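Local structure of malate oxidoreductase (Thermotoga maritima, 1VL6) at residues 173-185 against 353-367. The protein probably catalyses the NAD-dependent oxidative decarboxylation of malate to pyruvate and carbon dioxide, as a malic enzyme. Numbering follows the deposited sequence. Where two conformers were deposited one is given.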
loop_
_atom_site.group_PDB
_atom_site.type_symbol
_atom_site.label_atom_id
_atom_site.label_comp_id
_atom_site.label_asym_id
_atom_site.label_seq_id
_atom_site.Cartn_x
_atom_site.Cartn_y
_atom_site.Cartn_z
ATOM N N VAL A 173 30.924 2.341 -10.794
ATOM C CA VAL A 173 30.535 3.748 -10.586
ATOM C C VAL A 173 30.910 4.225 -9.185
ATOM O O VAL A 173 31.562 5.257 -9.027
ATOM C CB VAL A 173 29.047 3.955 -10.836
ATOM C CG1 VAL A 173 28.561 5.305 -10.318
ATOM C CG2 VAL A 173 28.784 3.854 -12.304
ATOM N N VAL A 174 30.537 3.456 -8.181
ATOM C CA VAL A 174 30.801 3.860 -6.830
ATOM C C VAL A 174 32.297 3.816 -6.512
ATOM O O VAL A 174 32.817 4.713 -5.859
ATOM C CB VAL A 174 30.019 3.001 -5.841
ATOM C CG1 VAL A 174 30.228 3.488 -4.448
ATOM C CG2 VAL A 174 28.568 3.098 -6.139
ATOM N N VAL A 175 33.006 2.806 -6.983
ATOM C CA VAL A 175 34.458 2.734 -6.728
ATOM C C VAL A 175 35.143 3.959 -7.351
ATOM O O VAL A 175 35.989 4.576 -6.741
ATOM C CB VAL A 175 35.034 1.479 -7.323
ATOM C CG1 VAL A 175 36.560 1.515 -7.353
ATOM C CG2 VAL A 175 34.531 0.221 -6.563
ATOM N N SER A 176 34.715 4.331 -8.553
ATOM C CA SER A 176 35.261 5.451 -9.257
ATOM C C SER A 176 35.022 6.740 -8.509
ATOM O O SER A 176 35.937 7.556 -8.384
ATOM C CB SER A 176 34.619 5.546 -10.625
ATOM O OG SER A 176 35.049 4.469 -11.439
ATOM N N ALA A 177 33.819 6.977 -8.012
ATOM C CA ALA A 177 33.593 8.215 -7.264
ATOM C C ALA A 177 34.443 8.235 -6.012
ATOM O O ALA A 177 35.027 9.237 -5.680
ATOM C CB ALA A 177 32.148 8.371 -6.897
ATOM N N ALA A 178 34.499 7.112 -5.304
ATOM C CA ALA A 178 35.317 7.023 -4.099
ATOM C C ALA A 178 36.759 7.326 -4.461
ATOM O O ALA A 178 37.449 8.039 -3.746
ATOM C CB ALA A 178 35.200 5.620 -3.497
ATOM N N PHE A 179 37.217 6.758 -5.576
ATOM C CA PHE A 179 38.609 6.929 -6.002
ATOM C C PHE A 179 38.909 8.380 -6.288
ATOM O O PHE A 179 39.890 8.922 -5.809
ATOM C CB PHE A 179 38.891 6.136 -7.246
ATOM C CG PHE A 179 40.179 6.497 -7.910
ATOM C CD1 PHE A 179 41.376 5.994 -7.454
ATOM C CD2 PHE A 179 40.199 7.293 -9.024
ATOM C CE1 PHE A 179 42.555 6.277 -8.098
ATOM C CE2 PHE A 179 41.396 7.585 -9.660
ATOM C CZ PHE A 179 42.563 7.075 -9.199
ATOM N N LEU A 180 38.031 9.023 -7.046
ATOM C CA LEU A 180 38.225 10.467 -7.339
ATOM C C LEU A 180 38.351 11.326 -6.103
ATOM O O LEU A 180 39.215 12.204 -6.037
ATOM C CB LEU A 180 37.113 11.021 -8.212
ATOM C CG LEU A 180 37.139 10.430 -9.627
ATOM C CD1 LEU A 180 35.900 10.824 -10.389
ATOM C CD2 LEU A 180 38.369 10.846 -10.399
ATOM N N ASN A 181 37.497 11.093 -5.117
ATOM C CA ASN A 181 37.546 11.873 -3.890
ATOM C C ASN A 181 38.782 11.537 -3.046
ATOM O O ASN A 181 39.458 12.421 -2.518
ATOM C CB ASN A 181 36.245 11.714 -3.133
ATOM C CG ASN A 181 35.131 12.614 -3.692
ATOM O OD1 ASN A 181 35.350 13.478 -4.554
ATOM N ND2 ASN A 181 33.942 12.420 -3.187
ATOM N N ALA A 182 39.102 10.264 -2.947
ATOM C CA ALA A 182 40.311 9.891 -2.243
ATOM C C ALA A 182 41.550 10.556 -2.886
ATOM O O ALA A 182 42.429 11.060 -2.204
ATOM C CB ALA A 182 40.446 8.356 -2.223
ATOM N N LEU A 183 41.587 10.542 -4.215
ATOM C CA LEU A 183 42.678 11.127 -4.976
ATOM C C LEU A 183 42.837 12.624 -4.680
ATOM O O LEU A 183 43.934 13.096 -4.488
ATOM C CB LEU A 183 42.456 10.893 -6.486
ATOM C CG LEU A 183 43.567 11.401 -7.389
ATOM C CD1 LEU A 183 44.827 10.530 -7.137
ATOM C CD2 LEU A 183 43.199 11.432 -8.862
ATOM N N LYS A 184 41.730 13.333 -4.635
ATOM C CA LYS A 184 41.727 14.713 -4.285
ATOM C C LYS A 184 42.379 14.918 -2.935
ATOM O O LYS A 184 43.230 15.779 -2.806
ATOM C CB LYS A 184 40.294 15.253 -4.301
ATOM C CG LYS A 184 40.143 16.688 -3.897
ATOM C CD LYS A 184 38.620 17.070 -3.835
ATOM C CE LYS A 184 38.389 18.443 -3.089
ATOM N NZ LYS A 184 36.921 18.754 -2.796
ATOM N N LEU A 185 41.969 14.152 -1.934
ATOM C CA LEU A 185 42.500 14.283 -0.577
ATOM C C LEU A 185 43.986 13.991 -0.501
ATOM O O LEU A 185 44.704 14.595 0.243
ATOM C CB LEU A 185 41.769 13.341 0.376
ATOM C CG LEU A 185 40.328 13.794 0.568
ATOM C CD1 LEU A 185 39.483 12.776 1.275
ATOM C CD2 LEU A 185 40.320 15.107 1.312
ATOM N N VAL A 353 29.034 8.847 -11.672
ATOM C CA VAL A 353 30.291 8.897 -10.913
ATOM C C VAL A 353 30.473 10.278 -10.337
ATOM O O VAL A 353 30.633 10.421 -9.146
ATOM C CB VAL A 353 31.496 8.553 -11.764
ATOM C CG1 VAL A 353 32.840 8.953 -11.043
ATOM C CG2 VAL A 353 31.461 7.090 -12.111
ATOM N N GLU A 354 30.383 11.286 -11.183
ATOM C CA GLU A 354 30.573 12.669 -10.747
ATOM C C GLU A 354 29.537 13.141 -9.717
ATOM O O GLU A 354 29.851 13.899 -8.791
ATOM C CB GLU A 354 30.546 13.624 -11.948
ATOM C CG GLU A 354 31.705 13.393 -12.915
ATOM C CD GLU A 354 33.025 13.918 -12.394
ATOM O OE1 GLU A 354 33.002 14.682 -11.417
ATOM O OE2 GLU A 354 34.073 13.614 -12.999
ATOM N N ALA A 355 28.310 12.704 -9.899
ATOM C CA ALA A 355 27.251 13.113 -9.040
ATOM C C ALA A 355 27.469 12.534 -7.644
ATOM O O ALA A 355 27.307 13.246 -6.625
ATOM C CB ALA A 355 25.954 12.654 -9.649
ATOM N N ILE A 356 27.881 11.269 -7.573
ATOM C CA ILE A 356 28.166 10.674 -6.233
ATOM C C ILE A 356 29.352 11.410 -5.560
ATOM O O ILE A 356 29.288 11.803 -4.411
ATOM C CB ILE A 356 28.419 9.190 -6.356
ATOM C CG1 ILE A 356 27.108 8.483 -6.710
ATOM C CG2 ILE A 356 28.994 8.638 -5.091
ATOM C CD1 ILE A 356 27.347 7.120 -7.250
ATOM N N ALA A 357 30.405 11.674 -6.327
ATOM C CA ALA A 357 31.582 12.306 -5.748
ATOM C C ALA A 357 31.256 13.683 -5.216
ATOM O O ALA A 357 31.776 14.085 -4.198
ATOM C CB ALA A 357 32.727 12.394 -6.739
ATOM N N ARG A 358 30.418 14.430 -5.914
ATOM C CA ARG A 358 30.201 15.811 -5.511
ATOM C C ARG A 358 29.125 15.800 -4.426
ATOM O O ARG A 358 28.788 16.832 -3.865
ATOM C CB ARG A 358 29.844 16.731 -6.694
ATOM C CG ARG A 358 28.408 16.629 -7.130
ATOM C CD ARG A 358 28.019 17.452 -8.363
ATOM N NE ARG A 358 26.649 17.078 -8.764
ATOM C CZ ARG A 358 25.544 17.520 -8.146
ATOM N NH1 ARG A 358 25.647 18.355 -7.112
ATOM N NH2 ARG A 358 24.332 17.126 -8.557
ATOM N N SER A 359 28.567 14.638 -4.113
ATOM C CA SER A 359 27.467 14.650 -3.170
ATOM C C SER A 359 27.969 14.723 -1.722
ATOM O O SER A 359 27.205 14.528 -0.805
ATOM C CB SER A 359 26.510 13.475 -3.450
ATOM O OG SER A 359 25.696 13.765 -4.608
ATOM N N CYS A 360 29.260 14.998 -1.508
ATOM C CA CYS A 360 29.744 15.274 -0.176
ATOM C C CYS A 360 30.979 16.081 -0.255
ATOM O O CYS A 360 31.528 16.223 -1.330
ATOM C CB CYS A 360 30.060 13.977 0.533
ATOM S SG CYS A 360 31.516 13.072 -0.064
ATOM N N GLU A 361 31.404 16.640 0.879
ATOM C CA GLU A 361 32.735 17.241 1.007
ATOM C C GLU A 361 33.713 16.158 1.573
ATOM O O GLU A 361 33.618 15.692 2.712
ATOM C CB GLU A 361 32.649 18.522 1.835
ATOM C CG GLU A 361 33.868 19.445 1.707
ATOM C CD GLU A 361 34.198 19.818 0.260
ATOM O OE1 GLU A 361 33.284 20.367 -0.421
ATOM O OE2 GLU A 361 35.354 19.557 -0.196
ATOM N N PRO A 362 34.597 15.667 0.719
ATOM C CA PRO A 362 35.377 14.518 1.104
ATOM C C PRO A 362 36.339 14.833 2.230
ATOM O O PRO A 362 36.910 15.906 2.275
ATOM C CB PRO A 362 36.053 14.065 -0.197
ATOM C CG PRO A 362 36.020 15.202 -1.104
ATOM C CD PRO A 362 34.895 16.100 -0.652
ATOM N N GLU A 363 36.437 13.886 3.158
ATOM C CA GLU A 363 37.427 13.865 4.219
ATOM C C GLU A 363 37.917 12.417 4.302
ATOM O O GLU A 363 37.236 11.504 3.826
ATOM C CB GLU A 363 36.814 14.291 5.570
ATOM C CG GLU A 363 36.137 15.669 5.612
ATOM C CD GLU A 363 37.086 16.838 5.377
ATOM O OE1 GLU A 363 38.295 16.635 5.072
ATOM O OE2 GLU A 363 36.625 17.973 5.500
ATOM N N PRO A 364 39.083 12.192 4.894
ATOM C CA PRO A 364 39.607 10.840 5.026
ATOM C C PRO A 364 38.632 9.797 5.619
ATOM O O PRO A 364 38.584 8.646 5.160
ATOM C CB PRO A 364 40.810 11.035 5.941
ATOM C CG PRO A 364 41.257 12.415 5.638
ATOM C CD PRO A 364 39.999 13.192 5.474
ATOM N N GLU A 365 37.868 10.185 6.626
ATOM C CA GLU A 365 36.913 9.256 7.249
ATOM C C GLU A 365 35.558 9.288 6.572
ATOM O O GLU A 365 34.648 8.562 6.964
ATOM C CB GLU A 365 36.773 9.546 8.714
ATOM C CG GLU A 365 38.079 9.286 9.472
ATOM C CD GLU A 365 38.377 7.805 9.733
ATOM O OE1 GLU A 365 37.760 7.237 10.662
ATOM O OE2 GLU A 365 39.237 7.200 9.031
ATOM N N ARG A 366 35.427 10.108 5.528
ATOM C CA ARG A 366 34.200 10.144 4.757
ATOM C C ARG A 366 34.455 10.644 3.326
ATOM O O ARG A 366 34.283 11.825 3.049
ATOM C CB ARG A 366 33.222 11.033 5.493
ATOM C CG ARG A 366 31.905 11.142 4.868
ATOM C CD ARG A 366 31.302 12.559 5.000
ATOM N NE ARG A 366 29.957 12.610 4.420
ATOM C CZ ARG A 366 28.935 11.859 4.846
ATOM N NH1 ARG A 366 29.091 11.002 5.862
ATOM N NH2 ARG A 366 27.753 11.933 4.242
ATOM N N ILE A 367 34.861 9.723 2.438
ATOM C CA ILE A 367 35.219 10.054 1.026
ATOM C C ILE A 367 34.056 9.985 0.047
ATOM O O ILE A 367 34.172 10.422 -1.097
ATOM C CB ILE A 367 36.324 9.144 0.538
ATOM C CG1 ILE A 367 35.809 7.715 0.326
ATOM C CG2 ILE A 367 37.444 9.174 1.531
ATOM C CD1 ILE A 367 36.876 6.669 -0.012
#
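The buried amide of N181 joins helix 166-186 to A357, near the end of helix 346-358, and to I367 in the chain that follows. Its CB rests against CB of P362 at 3.8 Å and also lies by I367 O, and the first torsion (chi1 -80°) sets CG beside the backbone N, turning the amide toward the chain that leaves helix 346-358. CG and OD1 lie along the proline ring, with OD1 also against the methyl of A357. At the tip, ND2 spends both hydrogens: one bond runs almost straight to A357 O (2.9 Å from ND2, 176° at the hydrogen), in the carbonyl plane and on a lone pair, and the other reaches I367 O, with the donor tilted from that carbonyl plane. Both acceptors lie practically in the amide plane, which fixes the rotation of the group. A leucine here would probably leave the carbonyls of A357 and I367 without their shared donor and no longer tied together through it.

On one side of this amide the packing is between helices: segments 173-185 and 353-358 cross at -49°, their axes 8.2 Å apart at closest approach. V353 is a knob in a hole formed by V173, S176, A177 and L180, and CB of A177 presses on CG2 of I356 at 3.6 Å. On the other, L185 reaches the loop with CD1 near P362, P364 and I367, while the extended chain of K184 crosses E361 to form a salt bridge, NZ to OE2 at 3.1 Å, where both side chains are exposed to solvent.

Within the NAD-binding domain, helix 166-186 thus lies between helix 346-358 with its following loop and the Rossmann-type core: F179, on the far side of the helix, touches F291 of strand 289-292 and L211 of helix 202-214, while helix 374-386 covers I356.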